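Local structure of Serine/threonine protein kinase (Mycobacterium tuberculosis, 4ESQ) at residues E8-L13 and Y67-G72; Q88-F93 and V165-N170. The protein probably phosphorylates serine and threonine residues of proteins using ATP, as a membrane receptor kinase whose extracellular sensor domain is the part described here. All coordinates share one frame; numbering follows the deposited sequence.

Contact 1 of 2, residues E8-L13 and Y67-G72; sequences ERLSAL and YTAING
The side-chain amide of N71 lies against S11, whose CA and CB sit above one side of the amide plane, displaced toward its oxygen end. OD1 of N71 meets carbon atoms of S11, CA at 3.3 Å and CB slightly farther off, and the contact is one of packing. Within 8-13, the guanidinium of R9 carries the methyl of A12 over the centre of one face, 3.5 Å from CB to the plane. A chi1 of -162° sets CG of N71 opposite the backbone N and lets the amide rise from the strand to S11, while its CB abuts CB of L10 at 3.7 Å. L10 then runs alongside the strand, its CD1 lying 3.7 Å from A69 O and 3.8 Å from A69 CB. The turn presenting these groups is closed by the bond from L13 N to L10 O. At the C terminus of the chain, E194 OE1 makes a salt bridge with R9 NH2. L10 also reaches V90 and A92 of strand 84-92, the neighbour of strand 69-76 in the sheet, and through this leucine the N-terminal turn before helix 17-24 packs across two adjacent strands.

Contact 2 of 2, residues Q88-F93 and V165-N170; sequences QAVVAF and VVVDVN
A89 and D168 face each other as a hydrogen-bonded antiparallel pair, but their two bonds are unequal. D168 N gives a fairly straight one to A89 O (2.8 Å, 162° at the hydrogen), whereas A89 N reaches D168 O at 3.0 Å along a more bent path of 134°. In both the donor is tilted out of the carbonyl plane. V91 and V166 form the second such pair: V91 N to V166 O and V166 N to V91 O are each 2.8 Å long, with the donors in the carbonyl planes. Next to it, V165 CA points its hydrogen at V91 O, 3.3 Å away, and V90 CA does the same to V166 O. The carboxylate of D168 finds its partners beyond the pair: OD1 in a salt bridge with R157, OD2 bonded to Y62 OH and S57 N, which probably offsets much of the cost of burying this carboxylate. Q88 OE1 similarly accepts from L15 N.

Farther out, packing takes over. On the face of Q88, V90, V167 and V169, CG1 of V165 lies across CB of V90 at 3.8 Å, and helix 179-192 covers the face through I187 and I183. On the reverse face, just past the end of strand 88-92, the ring of F93 leans across to V166 of the neighbouring strand, with CG beside its own backbone N (chi1 -73°), which brings CE1 to 3.4 Å from V166 CG2, a tight contact. The ring and the valine meet obliquely, under A99 of helix 96-111. Such a pair of adjacent interior strands belongs to an antiparallel sheet with helices 96-111 and 179-192 on its two faces, the layered alpha-beta-alpha arrangement of this PknH-like sensor domain, grouped by sequence with the Mog1p/PsbP clan.

Overall arrangement
From the N terminus, residues 8-13 come first, and contact 1 brings them against 67-72, closing a span of 53 residues that includes helices 17-24, 51-54 and 59-62. The chain then runs through strand 69-76 into strand 84-92, where contact 2 opens; its partner 165-170 returns only after helix 96-111 and four more strands. The two loops therefore follow in series, neither enclosing nor crossing the other. They meet through the sheet, since strands 69-76 and 84-92 are neighbours: A69 O and A92 N, 2.9 Å apart, probably share a hydrogen bond. Together they tie the N-terminal turn to strands 69-76 and 84-92, and these on to 165-173.

Contact 1 of 2, residues E8-L13 and Y67-G72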
loop_
_atom_site.group_PDB
_atom_site.type_symbol
_atom_site.label_atom_id
_atom_site.label_comp_id
_atom_site.label_asym_id
_atom_site.label_seq_id
_atom_site.Cartn_x
_atom_site.Cartn_y
_atom_site.Cartn_z
ATOM N N GLU A 8 3.106 17.756 8.202
ATOM C CA GLU A 8 1.775 18.342 8.134
ATOM C C GLU A 8 1.230 18.437 6.711
ATOM O O GLU A 8 0.065 18.789 6.507
ATOM C CB GLU A 8 1.751 19.706 8.837
ATOM C CG GLU A 8 2.676 20.729 8.219
ATOM C CD GLU A 8 3.941 20.939 9.024
ATOM O OE1 GLU A 8 4.483 19.957 9.586
ATOM O OE2 GLU A 8 4.390 22.098 9.091
ATOM N N ARG A 9 2.059 18.090 5.729
ATOM C CA ARG A 9 1.651 18.156 4.328
ATOM C C ARG A 9 1.345 16.787 3.736
ATOM O O ARG A 9 1.042 16.685 2.552
ATOM C CB ARG A 9 2.722 18.853 3.486
ATOM C CG ARG A 9 2.730 20.385 3.632
ATOM C CD ARG A 9 1.550 21.040 2.922
ATOM N NE ARG A 9 1.629 20.846 1.474
ATOM C CZ ARG A 9 0.656 21.146 0.616
ATOM N NH1 ARG A 9 -0.494 21.659 1.050
ATOM N NH2 ARG A 9 0.836 20.926 -0.683
ATOM N N LEU A 10 1.413 15.741 4.560
ATOM C CA LEU A 10 1.210 14.389 4.066
ATOM C C LEU A 10 -0.161 14.195 3.414
ATOM O O LEU A 10 -0.249 13.589 2.351
ATOM C CB LEU A 10 1.428 13.352 5.172
ATOM C CG LEU A 10 2.874 13.093 5.610
ATOM C CD1 LEU A 10 2.927 12.079 6.769
ATOM C CD2 LEU A 10 3.713 12.601 4.446
ATOM N N SER A 11 -1.216 14.727 4.026
ATOM C CA SER A 11 -2.563 14.492 3.498
ATOM C C SER A 11 -2.734 15.073 2.095
ATOM O O SER A 11 -3.537 14.569 1.295
ATOM C CB SER A 11 -3.642 15.031 4.443
ATOM O OG SER A 11 -3.702 16.443 4.416
ATOM N N ALA A 12 -1.975 16.123 1.799
ATOM C CA ALA A 12 -2.042 16.770 0.487
ATOM C C ALA A 12 -1.432 15.905 -0.616
ATOM O O ALA A 12 -1.581 16.218 -1.802
ATOM C CB ALA A 12 -1.360 18.129 0.530
ATOM N N LEU A 13 -0.761 14.818 -0.232
ATOM C CA LEU A 13 -0.124 13.920 -1.208
ATOM C C LEU A 13 -1.028 12.782 -1.690
ATOM O O LEU A 13 -0.754 12.145 -2.717
ATOM C CB LEU A 13 1.166 13.327 -0.631
ATOM C CG LEU A 13 2.167 14.323 -0.058
ATOM C CD1 LEU A 13 3.333 13.571 0.554
ATOM C CD2 LEU A 13 2.655 15.289 -1.132
ATOM N N TYR A 67 10.225 6.103 10.992
ATOM C CA TYR A 67 9.175 6.930 10.411
ATOM C C TYR A 67 8.661 7.918 11.459
ATOM O O TYR A 67 8.674 7.631 12.653
ATOM C CB TYR A 67 8.025 6.072 9.879
ATOM C CG TYR A 67 7.063 5.594 10.942
ATOM C CD1 TYR A 67 7.294 4.411 11.635
ATOM C CD2 TYR A 67 5.913 6.318 11.243
ATOM C CE1 TYR A 67 6.415 3.971 12.615
ATOM C CE2 TYR A 67 5.024 5.881 12.223
ATOM C CZ TYR A 67 5.288 4.707 12.905
ATOM O OH TYR A 67 4.417 4.247 13.874
ATOM N N THR A 68 8.211 9.081 11.009
ATOM C CA THR A 68 7.754 10.110 11.939
ATOM C C THR A 68 6.246 10.329 11.891
ATOM O O THR A 68 5.644 10.792 12.870
ATOM C CB THR A 68 8.483 11.430 11.681
ATOM O OG1 THR A 68 8.239 11.855 10.334
ATOM C CG2 THR A 68 9.984 11.234 11.877
ATOM N N ALA A 69 5.631 10.001 10.758
ATOM C CA ALA A 69 4.205 10.240 10.592
ATOM C C ALA A 69 3.662 9.433 9.426
ATOM O O ALA A 69 4.394 9.099 8.505
ATOM C CB ALA A 69 3.930 11.724 10.381
ATOM N N ILE A 70 2.377 9.112 9.486
ATOM C CA ILE A 70 1.706 8.398 8.398
ATOM C C ILE A 70 0.343 9.036 8.145
ATOM O O ILE A 70 -0.361 9.426 9.085
ATOM C CB ILE A 70 1.577 6.870 8.716
ATOM C CG1 ILE A 70 0.772 6.116 7.642
ATOM C CG2 ILE A 70 0.980 6.653 10.103
ATOM C CD1 ILE A 70 -0.748 6.051 7.900
ATOM N N ASN A 71 -0.022 9.169 6.874
ATOM C CA ASN A 71 -1.359 9.627 6.524
ATOM C C ASN A 71 -1.929 8.758 5.420
ATOM O O ASN A 71 -1.281 8.539 4.393
ATOM C CB ASN A 71 -1.349 11.101 6.101
ATOM C CG ASN A 71 -2.737 11.742 6.150
ATOM O OD1 ASN A 71 -3.466 11.760 5.158
ATOM N ND2 ASN A 71 -3.097 12.287 7.312
ATOM N N GLY A 72 -3.138 8.246 5.632
ATOM C CA GLY A 72 -3.734 7.358 4.648
ATOM C C GLY A 72 -5.241 7.472 4.521
ATOM O O GLY A 72 -5.898 8.141 5.319
#

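Contact 2 of 2, residues Q88-F93 and V165-N170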
loop_
_atom_site.group_PDB
_atom_site.type_symbol
_atom_site.label_atom_id
_atom_site.label_comp_id
_atom_site.label_asym_id
_atom_site.label_seq_id
_atom_site.Cartn_x
_atom_site.Cartn_y
_atom_site.Cartn_z
ATOM N N GLN A 88 -4.473 3.799 0.400
ATOM C CA GLN A 88 -3.319 4.592 -0.009
ATOM C C GLN A 88 -2.760 5.305 1.201
ATOM O O GLN A 88 -3.507 5.863 1.995
ATOM C CB GLN A 88 -3.695 5.616 -1.089
ATOM C CG GLN A 88 -4.969 6.392 -0.792
ATOM C CD GLN A 88 -5.117 7.634 -1.665
ATOM O OE1 GLN A 88 -4.152 8.129 -2.243
ATOM N NE2 GLN A 88 -6.327 8.154 -1.733
ATOM N N ALA A 89 -1.443 5.275 1.347
ATOM C CA ALA A 89 -0.805 5.922 2.483
ATOM C C ALA A 89 0.540 6.506 2.095
ATOM O O ALA A 89 1.227 5.989 1.210
ATOM C CB ALA A 89 -0.625 4.931 3.616
ATOM N N VAL A 90 0.905 7.588 2.779
ATOM C CA VAL A 90 2.238 8.161 2.674
ATOM C C VAL A 90 2.862 8.226 4.059
ATOM O O VAL A 90 2.192 8.511 5.058
ATOM C CB VAL A 90 2.219 9.546 2.031
ATOM C CG1 VAL A 90 1.984 9.404 0.531
ATOM C CG2 VAL A 90 1.131 10.411 2.665
ATOM N N VAL A 91 4.155 7.955 4.116
ATOM C CA VAL A 91 4.836 7.850 5.393
ATOM C C VAL A 91 6.062 8.753 5.358
ATOM O O VAL A 91 6.897 8.629 4.457
ATOM C CB VAL A 91 5.258 6.398 5.687
ATOM C CG1 VAL A 91 5.950 6.315 7.043
ATOM C CG2 VAL A 91 4.039 5.453 5.632
ATOM N N ALA A 92 6.155 9.664 6.322
ATOM C CA ALA A 92 7.281 10.595 6.385
ATOM C C ALA A 92 8.410 10.004 7.208
ATOM O O ALA A 92 8.173 9.347 8.217
ATOM C CB ALA A 92 6.850 11.922 6.981
ATOM N N PHE A 93 9.635 10.255 6.759
ATOM C CA PHE A 93 10.841 9.881 7.481
ATOM C C PHE A 93 11.678 11.142 7.644
ATOM O O PHE A 93 11.446 12.126 6.962
ATOM C CB PHE A 93 11.625 8.841 6.686
ATOM C CG PHE A 93 10.988 7.482 6.682
ATOM C CD1 PHE A 93 9.942 7.189 5.820
ATOM C CD2 PHE A 93 11.446 6.499 7.544
ATOM C CE1 PHE A 93 9.359 5.929 5.818
ATOM C CE2 PHE A 93 10.867 5.240 7.553
ATOM C CZ PHE A 93 9.816 4.955 6.684
ATOM N N VAL A 165 9.653 10.609 1.682
ATOM C CA VAL A 165 8.311 10.048 1.827
ATOM C C VAL A 165 8.200 8.689 1.155
ATOM O O VAL A 165 8.555 8.538 -0.009
ATOM C CB VAL A 165 7.241 10.980 1.214
ATOM C CG1 VAL A 165 5.839 10.346 1.289
ATOM C CG2 VAL A 165 7.258 12.326 1.902
ATOM N N VAL A 166 7.714 7.703 1.902
ATOM C CA VAL A 166 7.395 6.398 1.339
ATOM C C VAL A 166 5.918 6.340 0.950
ATOM O O VAL A 166 5.049 6.773 1.702
ATOM C CB VAL A 166 7.712 5.266 2.329
ATOM C CG1 VAL A 166 7.126 3.937 1.814
ATOM C CG2 VAL A 166 9.222 5.161 2.543
ATOM N N VAL A 167 5.652 5.829 -0.240
ATOM C CA VAL A 167 4.302 5.739 -0.766
ATOM C C VAL A 167 3.921 4.266 -0.677
ATOM O O VAL A 167 4.657 3.410 -1.157
ATOM C CB VAL A 167 4.278 6.226 -2.216
ATOM C CG1 VAL A 167 2.880 6.115 -2.813
ATOM C CG2 VAL A 167 4.766 7.666 -2.264
ATOM N N ASP A 168 2.789 3.969 -0.042
ATOM C CA ASP A 168 2.447 2.588 0.291
ATOM C C ASP A 168 0.996 2.341 -0.078
ATOM O O ASP A 168 0.099 2.865 0.582
ATOM C CB ASP A 168 2.658 2.378 1.798
ATOM C CG ASP A 168 2.805 0.918 2.188
ATOM O OD1 ASP A 168 2.699 0.046 1.308
ATOM O OD2 ASP A 168 3.032 0.651 3.394
ATOM N N VAL A 169 0.769 1.550 -1.124
ATOM C CA VAL A 169 -0.567 1.422 -1.724
ATOM C C VAL A 169 -1.037 -0.023 -1.914
ATOM O O VAL A 169 -0.279 -0.888 -2.358
ATOM C CB VAL A 169 -0.593 2.117 -3.096
ATOM C CG1 VAL A 169 -1.964 1.970 -3.758
ATOM C CG2 VAL A 169 -0.203 3.598 -2.960
ATOM N N ASN A 170 -2.306 -0.274 -1.594
ATOM C CA ASN A 170 -2.934 -1.561 -1.862
ATOM C C ASN A 170 -4.193 -1.284 -2.651
ATOM O O ASN A 170 -5.046 -0.502 -2.208
ATOM C CB ASN A 170 -3.273 -2.272 -0.546
ATOM C CG ASN A 170 -3.493 -3.772 -0.721
ATOM O OD1 ASN A 170 -3.146 -4.352 -1.751
ATOM N ND2 ASN A 170 -4.051 -4.405 0.299
#